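Local structure of actin-related protein 8 (Homo sapiens, 4FO0) at residues I40-H48 and L174-S182. The protein binds ATP, hydrolyses it only slowly, and is an actin-family subunit of the INO80 chromatin remodelling complex, needed to recruit INO80 to sites of DNA damage. Numbering follows the deposited sequence.
Sequences IPHVIARRH and LADIEVIWS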
# COMPACT_ATOMS: atom_id res chain seq x y z
N ILE A 40 3.26 -9.69 6.54
CA ILE A 40 2.72 -9.50 7.87
C ILE A 40 2.01 -8.16 7.97
O ILE A 40 2.51 -7.15 7.47
CB ILE A 40 3.86 -9.50 8.92
CG1 ILE A 40 4.51 -10.88 8.98
CG2 ILE A 40 3.35 -9.09 10.29
CD1 ILE A 40 5.34 -11.18 7.77
N PRO A 41 0.83 -8.16 8.61
CA PRO A 41 0.18 -6.88 8.97
C PRO A 41 1.16 -6.10 9.81
O PRO A 41 1.61 -6.58 10.84
CB PRO A 41 -1.02 -7.31 9.83
CG PRO A 41 -1.29 -8.76 9.39
CD PRO A 41 0.05 -9.34 9.03
N HIS A 42 1.51 -4.92 9.36
CA HIS A 42 2.58 -4.18 10.00
C HIS A 42 2.03 -3.38 11.18
O HIS A 42 1.87 -2.15 11.12
CB HIS A 42 3.20 -3.26 8.96
CG HIS A 42 4.50 -2.69 9.39
ND1 HIS A 42 4.64 -1.37 9.76
CD2 HIS A 42 5.72 -3.26 9.53
CE1 HIS A 42 5.90 -1.15 10.10
NE2 HIS A 42 6.57 -2.28 9.96
N VAL A 43 1.71 -4.11 12.25
CA VAL A 43 0.94 -3.58 13.37
C VAL A 43 1.33 -4.30 14.65
O VAL A 43 1.80 -5.44 14.63
CB VAL A 43 -0.56 -3.77 13.13
CG1 VAL A 43 -0.88 -5.26 13.00
CG2 VAL A 43 -1.40 -3.12 14.27
N ILE A 44 1.13 -3.63 15.79
CA ILE A 44 1.50 -4.20 17.07
C ILE A 44 0.50 -3.79 18.15
O ILE A 44 0.06 -2.64 18.21
CB ILE A 44 2.94 -3.81 17.50
CG1 ILE A 44 3.25 -4.37 18.89
CG2 ILE A 44 3.10 -2.31 17.55
CD1 ILE A 44 4.68 -4.22 19.30
N ALA A 45 0.13 -4.75 18.98
CA ALA A 45 -0.71 -4.46 20.14
C ALA A 45 0.16 -4.49 21.40
O ALA A 45 0.90 -5.44 21.64
CB ALA A 45 -1.84 -5.47 20.26
N ARG A 46 0.05 -3.43 22.19
CA ARG A 46 0.83 -3.33 23.40
C ARG A 46 -0.11 -3.29 24.58
O ARG A 46 -1.10 -2.55 24.56
CB ARG A 46 1.69 -2.08 23.37
CG ARG A 46 2.93 -2.23 22.51
CD ARG A 46 3.95 -1.18 22.88
NE ARG A 46 5.21 -1.33 22.16
CZ ARG A 46 6.15 -2.22 22.46
NH1 ARG A 46 5.98 -3.07 23.46
NH2 ARG A 46 7.27 -2.26 21.74
N ARG A 47 0.20 -4.09 25.60
CA ARG A 47 -0.63 -4.15 26.80
C ARG A 47 -0.54 -2.86 27.58
O ARG A 47 0.40 -2.09 27.42
CB ARG A 47 -0.24 -5.32 27.70
CG ARG A 47 -1.29 -5.63 28.76
CD ARG A 47 -0.88 -6.79 29.66
NE ARG A 47 -1.74 -7.96 29.48
CZ ARG A 47 -2.92 -8.11 30.06
NH1 ARG A 47 -3.40 -7.17 30.86
NH2 ARG A 47 -3.64 -9.21 29.84
N HIS A 48 -1.54 -2.61 28.41
CA HIS A 48 -1.46 -1.53 29.39
C HIS A 48 -0.59 -1.99 30.54
O HIS A 48 -0.47 -3.20 30.78
CB HIS A 48 -2.84 -1.18 29.91
CG HIS A 48 -3.70 -0.51 28.90
ND1 HIS A 48 -3.27 -0.24 27.62
CD2 HIS A 48 -4.97 -0.05 28.97
CE1 HIS A 48 -4.23 0.36 26.95
NE2 HIS A 48 -5.28 0.49 27.74
N LEU A 174 10.16 3.47 16.69
CA LEU A 174 11.32 2.66 16.38
C LEU A 174 11.33 1.38 17.20
O LEU A 174 11.72 0.32 16.70
CB LEU A 174 12.60 3.46 16.58
CG LEU A 174 12.88 4.45 15.45
CD1 LEU A 174 13.96 5.41 15.85
CD2 LEU A 174 13.30 3.70 14.22
N ALA A 175 10.89 1.45 18.44
CA ALA A 175 10.88 0.27 19.28
C ALA A 175 9.83 -0.72 18.77
O ALA A 175 10.04 -1.94 18.79
CB ALA A 175 10.61 0.64 20.70
N ASP A 176 8.72 -0.17 18.29
CA ASP A 176 7.65 -0.97 17.71
C ASP A 176 8.09 -1.62 16.40
O ASP A 176 7.80 -2.80 16.17
CB ASP A 176 6.39 -0.12 17.50
CG ASP A 176 5.72 0.30 18.82
OD1 ASP A 176 6.14 -0.23 19.88
OD2 ASP A 176 4.79 1.14 18.80
N ILE A 177 8.80 -0.87 15.56
CA ILE A 177 9.36 -1.44 14.34
C ILE A 177 10.25 -2.61 14.69
O ILE A 177 10.12 -3.69 14.12
CB ILE A 177 10.19 -0.43 13.56
CG1 ILE A 177 9.31 0.73 13.12
CG2 ILE A 177 10.84 -1.09 12.33
CD1 ILE A 177 8.10 0.27 12.43
N GLU A 178 11.16 -2.39 15.63
CA GLU A 178 12.11 -3.42 15.99
C GLU A 178 11.41 -4.67 16.50
O GLU A 178 11.73 -5.78 16.10
CB GLU A 178 13.11 -2.93 17.02
CG GLU A 178 13.97 -4.06 17.56
CD GLU A 178 15.21 -3.58 18.28
OE1 GLU A 178 15.31 -2.36 18.55
OE2 GLU A 178 16.10 -4.42 18.56
N VAL A 179 10.45 -4.48 17.39
CA VAL A 179 9.70 -5.62 17.88
C VAL A 179 8.97 -6.34 16.74
O VAL A 179 9.02 -7.57 16.63
CB VAL A 179 8.72 -5.21 18.98
CG1 VAL A 179 7.80 -6.38 19.35
CG2 VAL A 179 9.49 -4.74 20.20
N ILE A 180 8.29 -5.58 15.88
CA ILE A 180 7.59 -6.20 14.76
C ILE A 180 8.55 -6.93 13.81
O ILE A 180 8.31 -8.08 13.45
CB ILE A 180 6.75 -5.17 13.98
CG1 ILE A 180 5.66 -4.58 14.88
CG2 ILE A 180 6.10 -5.81 12.76
CD1 ILE A 180 4.90 -3.43 14.22
N TRP A 181 9.63 -6.28 13.41
CA TRP A 181 10.58 -6.89 12.50
C TRP A 181 11.30 -8.08 13.11
O TRP A 181 11.50 -9.09 12.45
CB TRP A 181 11.60 -5.88 11.96
CG TRP A 181 10.96 -4.86 11.10
CD1 TRP A 181 9.62 -4.71 10.88
CD2 TRP A 181 11.61 -3.83 10.35
NE1 TRP A 181 9.39 -3.65 10.04
CE2 TRP A 181 10.59 -3.09 9.70
CE3 TRP A 181 12.94 -3.45 10.16
CZ2 TRP A 181 10.88 -2.00 8.87
CZ3 TRP A 181 13.22 -2.38 9.34
CH2 TRP A 181 12.19 -1.66 8.70
N SER A 182 11.68 -7.96 14.38
CA SER A 182 12.37 -9.06 15.03
C SER A 182 11.47 -10.28 15.17
O SER A 182 11.87 -11.40 14.86
CB SER A 182 12.89 -8.62 16.38
OG SER A 182 13.65 -7.43 16.20
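Ile44 and Ile180 mark where strand 44-47 runs closest to helix 174-182, their CA atoms 6.8 Å apart and the two segment axes 113° apart in direction. Ile180, directed toward the strand, lays its long branch against the backbone of Val43 and brings CD1 to 3.8 Å from CB of Ile44. The latter's CG1 branch, anti to the backbone N (chi1 177°), carries CD1 to CG1 of Val179, while its CG2 lies against the carboxylate of Asp176; branched aliphatic residues suit this largely buried seam, where their arms spread over several neighbours. Polar pairs lie on either side of it. At one, Arg46 grips a single oxygen side-on, NE at 2.7 Å and NH2 at 3.0 Å from Asp176 OD1; the oxygen lies in the guanidinium plane, though the two flat groups are turned 34° apart. Putting a leucine at Arg46 would probably leave the buried Asp176 carboxylate without its charged mate. At the other, Trp181 NE1 donates to His42 NE2 (3.1 Å), meeting the imidazole edge in its plane, so the acceptor nitrogen of a buried histidine is satisfied. Ile177 CD1 closes on the same ring at CE1, while CG2 of Ile177 lies over the indole face of Trp181. His42 centres an inverse gamma turn between the two strand pieces, and its side chain comes within about 7 Å of the bound ATP. The contact thus packs helix 170-187 of this actin fold against strand 38-47, with neighbouring strand 134-136 touching Ile44, Val179 and Ile180, and helix 211-225 meeting Glu178 and Ser182.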